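Local coordinates for protein arsenical resistance operon trans-acting repressor (PDB 3KTB) that probably binds DNA as a repressor of an arsenical resistance operon, at residues A[9-14]-A[46-51]; A[30-35]-A[89-94]. One frame throughout, in Å; residues are numbered along the deposited sequence.

Contact 1. Residues A[9-14]-A[46-51]; sequences IFDPAM and VTRHNL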
# COMPACT_ATOMS: atom_id res chain seq x y z
N ILE A 9 1.02 28.48 0.30
CA ILE A 9 0.16 29.26 -0.58
C ILE A 9 -0.28 28.42 -1.78
O ILE A 9 0.55 27.84 -2.49
CB ILE A 9 0.89 30.53 -1.08
CG1 ILE A 9 1.09 31.52 0.06
CG2 ILE A 9 0.12 31.17 -2.22
CD1 ILE A 9 2.02 32.67 -0.28
N PHE A 10 -1.59 28.38 -2.01
CA PHE A 10 -2.15 27.65 -3.15
C PHE A 10 -2.56 28.63 -4.23
O PHE A 10 -3.57 29.32 -4.11
CB PHE A 10 -3.33 26.78 -2.69
CG PHE A 10 -2.90 25.69 -1.76
CD1 PHE A 10 -2.89 24.36 -2.18
CD2 PHE A 10 -2.44 26.00 -0.48
CE1 PHE A 10 -2.45 23.36 -1.33
CE2 PHE A 10 -2.01 25.00 0.37
CZ PHE A 10 -2.02 23.67 -0.06
N ASP A 11 -1.74 28.75 -5.27
CA ASP A 11 -2.06 29.68 -6.34
C ASP A 11 -3.23 29.18 -7.18
O ASP A 11 -3.58 28.00 -7.12
CB ASP A 11 -0.85 29.89 -7.24
CG ASP A 11 0.33 30.53 -6.50
OD1 ASP A 11 0.18 31.66 -5.98
OD2 ASP A 11 1.41 29.91 -6.44
N PRO A 12 -3.86 30.09 -7.95
CA PRO A 12 -4.70 29.65 -9.06
C PRO A 12 -3.86 28.88 -10.07
O PRO A 12 -2.63 28.76 -9.90
CB PRO A 12 -5.16 30.97 -9.69
CG PRO A 12 -5.11 31.96 -8.58
CD PRO A 12 -3.97 31.54 -7.71
N ALA A 13 -4.51 28.36 -11.11
CA ALA A 13 -3.78 27.79 -12.24
C ALA A 13 -3.12 28.94 -12.99
O ALA A 13 -3.79 29.90 -13.42
CB ALA A 13 -4.74 26.98 -13.17
N MSE A 14 -1.80 28.87 -13.13
CA MSE A 14 -1.06 29.91 -13.81
C MSE A 14 -0.09 29.25 -14.77
O MSE A 14 0.25 28.08 -14.61
CB MSE A 14 -0.30 30.78 -12.79
CG MSE A 14 -1.20 31.37 -11.69
SE MSE A 14 -0.18 32.51 -10.44
CE MSE A 14 1.13 31.20 -9.80
N VAL A 46 8.42 29.40 2.20
CA VAL A 46 6.98 29.48 1.95
C VAL A 46 6.69 28.59 0.74
O VAL A 46 7.05 28.92 -0.38
CB VAL A 46 6.55 30.93 1.65
CG1 VAL A 46 5.06 30.99 1.41
CG2 VAL A 46 6.93 31.83 2.80
N THR A 47 6.05 27.45 0.99
CA THR A 47 5.77 26.49 -0.07
C THR A 47 4.62 27.04 -0.92
O THR A 47 3.62 27.53 -0.36
CB THR A 47 5.42 25.09 0.54
OG1 THR A 47 6.57 24.56 1.21
CG2 THR A 47 4.98 24.12 -0.55
N ARG A 48 4.77 27.00 -2.24
CA ARG A 48 3.71 27.44 -3.16
C ARG A 48 3.24 26.28 -3.98
O ARG A 48 4.06 25.43 -4.38
CB ARG A 48 4.24 28.40 -4.19
CG ARG A 48 4.33 29.81 -3.80
CD ARG A 48 4.78 30.57 -5.03
NE ARG A 48 3.65 31.33 -5.52
CZ ARG A 48 3.73 32.57 -5.97
NH1 ARG A 48 4.91 33.17 -6.01
NH2 ARG A 48 2.62 33.20 -6.37
N HIS A 49 1.96 26.27 -4.31
CA HIS A 49 1.46 25.35 -5.32
C HIS A 49 0.73 26.08 -6.44
O HIS A 49 0.08 27.11 -6.21
CB HIS A 49 0.55 24.29 -4.70
CG HIS A 49 1.16 23.61 -3.51
ND1 HIS A 49 2.30 22.84 -3.60
CD2 HIS A 49 0.80 23.61 -2.20
CE1 HIS A 49 2.61 22.39 -2.40
NE2 HIS A 49 1.72 22.84 -1.53
N ASN A 50 0.85 25.53 -7.64
CA ASN A 50 0.11 26.02 -8.80
C ASN A 50 -0.90 24.95 -9.25
O ASN A 50 -0.53 23.82 -9.57
CB ASN A 50 1.12 26.35 -9.91
CG ASN A 50 0.47 26.75 -11.21
OD1 ASN A 50 -0.76 26.92 -11.30
ND2 ASN A 50 1.28 26.91 -12.25
N LEU A 51 -2.19 25.30 -9.28
CA LEU A 51 -3.23 24.34 -9.66
C LEU A 51 -2.94 23.63 -11.00
O LEU A 51 -3.13 22.43 -11.15
CB LEU A 51 -4.59 25.02 -9.71
CG LEU A 51 -5.76 24.15 -10.16
CD1 LEU A 51 -5.73 22.79 -9.45
CD2 LEU A 51 -7.11 24.85 -9.91

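Contact 2. Residues A[30-35]-A[89-94]; sequences MRIAVV and QTYPTT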
# COMPACT_ATOMS: atom_id res chain seq x y z
N MSE A 30 4.16 40.11 -8.11
CA MSE A 30 5.56 40.49 -7.92
C MSE A 30 5.82 40.79 -6.44
O MSE A 30 6.86 40.41 -5.89
CB MSE A 30 5.93 41.68 -8.81
CG MSE A 30 7.39 42.12 -8.75
SE MSE A 30 8.76 40.82 -9.34
CE MSE A 30 9.48 41.79 -10.87
N ARG A 31 4.85 41.44 -5.78
CA ARG A 31 5.03 41.73 -4.37
C ARG A 31 5.29 40.44 -3.57
O ARG A 31 6.30 40.30 -2.85
CB ARG A 31 3.81 42.44 -3.81
CG ARG A 31 4.00 42.89 -2.36
CD ARG A 31 2.77 43.63 -1.84
NE ARG A 31 1.57 42.80 -1.91
CZ ARG A 31 1.33 41.78 -1.08
NH1 ARG A 31 0.21 41.07 -1.21
NH2 ARG A 31 2.20 41.47 -0.13
N ILE A 32 4.39 39.47 -3.73
CA ILE A 32 4.50 38.22 -2.98
C ILE A 32 5.73 37.38 -3.38
O ILE A 32 6.37 36.77 -2.52
CB ILE A 32 3.17 37.40 -3.01
CG1 ILE A 32 3.15 36.39 -1.88
CG2 ILE A 32 2.96 36.71 -4.34
CD1 ILE A 32 2.92 37.02 -0.53
N ALA A 33 6.08 37.37 -4.67
CA ALA A 33 7.30 36.67 -5.07
C ALA A 33 8.54 37.28 -4.43
O ALA A 33 9.48 36.57 -4.04
CB ALA A 33 7.44 36.65 -6.59
N VAL A 34 8.57 38.60 -4.31
CA VAL A 34 9.72 39.25 -3.69
C VAL A 34 9.79 38.89 -2.21
O VAL A 34 10.87 38.60 -1.68
CB VAL A 34 9.64 40.78 -3.81
CG1 VAL A 34 10.59 41.45 -2.79
CG2 VAL A 34 9.96 41.21 -5.22
N VAL A 35 8.64 38.91 -1.55
CA VAL A 35 8.57 38.53 -0.14
C VAL A 35 9.07 37.09 0.03
O VAL A 35 9.92 36.82 0.87
CB VAL A 35 7.14 38.68 0.40
CG1 VAL A 35 6.94 37.82 1.65
CG2 VAL A 35 6.81 40.17 0.68
N GLN A 89 -8.88 34.66 -2.06
CA GLN A 89 -9.09 35.57 -3.19
C GLN A 89 -7.87 36.44 -3.51
O GLN A 89 -7.61 36.73 -4.68
CB GLN A 89 -10.37 36.42 -3.01
CG GLN A 89 -10.23 37.63 -2.09
CD GLN A 89 -11.56 38.32 -1.79
OE1 GLN A 89 -11.60 39.38 -1.16
NE2 GLN A 89 -12.66 37.71 -2.24
N THR A 90 -7.13 36.83 -2.47
CA THR A 90 -6.00 37.74 -2.58
C THR A 90 -4.76 37.19 -1.87
O THR A 90 -4.87 36.35 -0.97
CB THR A 90 -6.33 39.12 -1.96
OG1 THR A 90 -6.59 38.96 -0.57
CG2 THR A 90 -7.54 39.76 -2.64
N TYR A 91 -3.58 37.68 -2.25
CA TYR A 91 -2.35 37.26 -1.58
C TYR A 91 -2.19 38.02 -0.28
O TYR A 91 -2.50 39.20 -0.22
CB TYR A 91 -1.12 37.49 -2.48
CG TYR A 91 -1.12 36.53 -3.64
CD1 TYR A 91 -0.73 35.21 -3.45
CD2 TYR A 91 -1.54 36.93 -4.90
CE1 TYR A 91 -0.74 34.31 -4.49
CE2 TYR A 91 -1.57 36.02 -5.95
CZ TYR A 91 -1.16 34.71 -5.73
OH TYR A 91 -1.16 33.78 -6.73
N PRO A 92 -1.68 37.33 0.76
CA PRO A 92 -1.43 37.95 2.06
C PRO A 92 -0.65 39.24 1.90
O PRO A 92 0.29 39.31 1.11
CB PRO A 92 -0.56 36.92 2.77
CG PRO A 92 -0.96 35.63 2.18
CD PRO A 92 -1.21 35.94 0.73
N THR A 93 -1.02 40.26 2.66
CA THR A 93 -0.26 41.49 2.71
C THR A 93 1.12 41.25 3.29
O THR A 93 1.36 40.29 4.03
CB THR A 93 -0.95 42.53 3.60
OG1 THR A 93 -0.98 42.05 4.96
CG2 THR A 93 -2.37 42.78 3.12
N THR A 94 2.03 42.17 2.97
CA THR A 94 3.36 42.13 3.53
C THR A 94 3.33 42.26 5.06
O THR A 94 4.14 41.63 5.76
CB THR A 94 4.30 43.15 2.85
OG1 THR A 94 4.26 42.96 1.43
CG2 THR A 94 5.76 42.97 3.34

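Contact 1. Residues A[9-14]-A[46-51]
Ile9 and Phe10 pair in parallel with Arg48 and His49, as the two strands of a right-handed beta-alpha-beta unit of the thioredoxin-like fold; helix 27-41 makes the crossover. Three backbone bonds hold the pair: Ile9 N to Thr47 O, His49 N to Ile9 O at 2.8 Å, and Asp11 N to His49 O.

Charged and polar side chains add further bonds. Arg48 grips Asp11 side-on in a salt bridge. Arg48 NE meets the syn lone pair of Asp11 OD2 at 2.8 Å, and Arg48 NH2 reaches Asp11 OD1 at 2.9 Å from above the carboxylate. The two planes are 47° apart. Asp11 OD1 also accepts from Tyr91 OH. The Asn50 side-chain amide holds the Met14 backbone with both its oxygen and its nitrogen: Asn50 OD1 takes Met14 N at 2.9 Å, and Asn50 ND2 gives to Met14 O at 2.8 Å. The Asn50 CG lies anti to its own N (chi1 174°), which turns the amide to the 12-14 loop.

On the other face, His49 CD2 sits over the Phe10 ring, 3.4 Å from Phe10 CE1. The rings are oblique, and Glu8 bonds His49 NE2.

The bidentate salt bridge probably favours a charged Asp11 and limits rotation of its carboxylate.

Contact 2. Residues A[30-35]-A[89-94]
Arg31 reaches from helix 27-41 to the backbone of the 89-94 loop and supplies the polar part of this contact. Its guanidinium meets Pro92 O end-on, with two nitrogens on one oxygen. Arg31 NH1 is 2.9 Å from Pro92 O and stands above the carbonyl plane. Arg31 NH2 is 3.1 Å from Pro92 O and lies in that plane, on a lone pair. Pro92 O lies close to the guanidinium plane. Arg31 NH2 also bonds Thr94 OG1, at 3.0 Å. The chain of Arg31 runs extended through CG and CD, then bends at chi3 (59°), which turns its end toward Pro92. Glu28, one turn earlier in the helix, forms a salt bridge with NH1, so the arginine joins its own helix to the loop.

The loop leaves strand 84-87 and leads into helix 94-101, the C-terminal helix of the thioredoxin-like alpha/beta fold. Thr93 is the N-cap of that helix.

Apolar contacts lie beside the polar group. Ile32 CG2 sits over one face of the Tyr91 ring, a CH-pi contact 4.3 Å from the centroid and 18° off the normal. The two side chains cross at about a right angle. Ile32 CD1 approaches Pro92 O at 3.9 Å. Val35 CG2 packs alongside Thr94, 4.0 Å from Thr94 CG2. On another side of the helix, Val34 packs on Val34 of a second subunit.

The centres of contact 1 and contact 2 are about 12 Å apart, in one thioredoxin-like domain. Their segments alternate along the chain: 9-14, 30-35, 46-51, 89-94. Contact 1 pairs the two strands of the beta-alpha-beta unit. Contact 2 ties the helix of that unit to the loop that returns from strand 84-87, the edge strand opposite 47-50 within this chain. Tyr91 joins them directly. Tyr91 OH is 2.6 Å from Asp11 OD1, a probable hydrogen bond, and its ring packs on Ile9 CG2. Residues early and late in the sequence thus meet around one tyrosine, linking the sheet, helix 27-41 and the lead-in to the C-terminal helix.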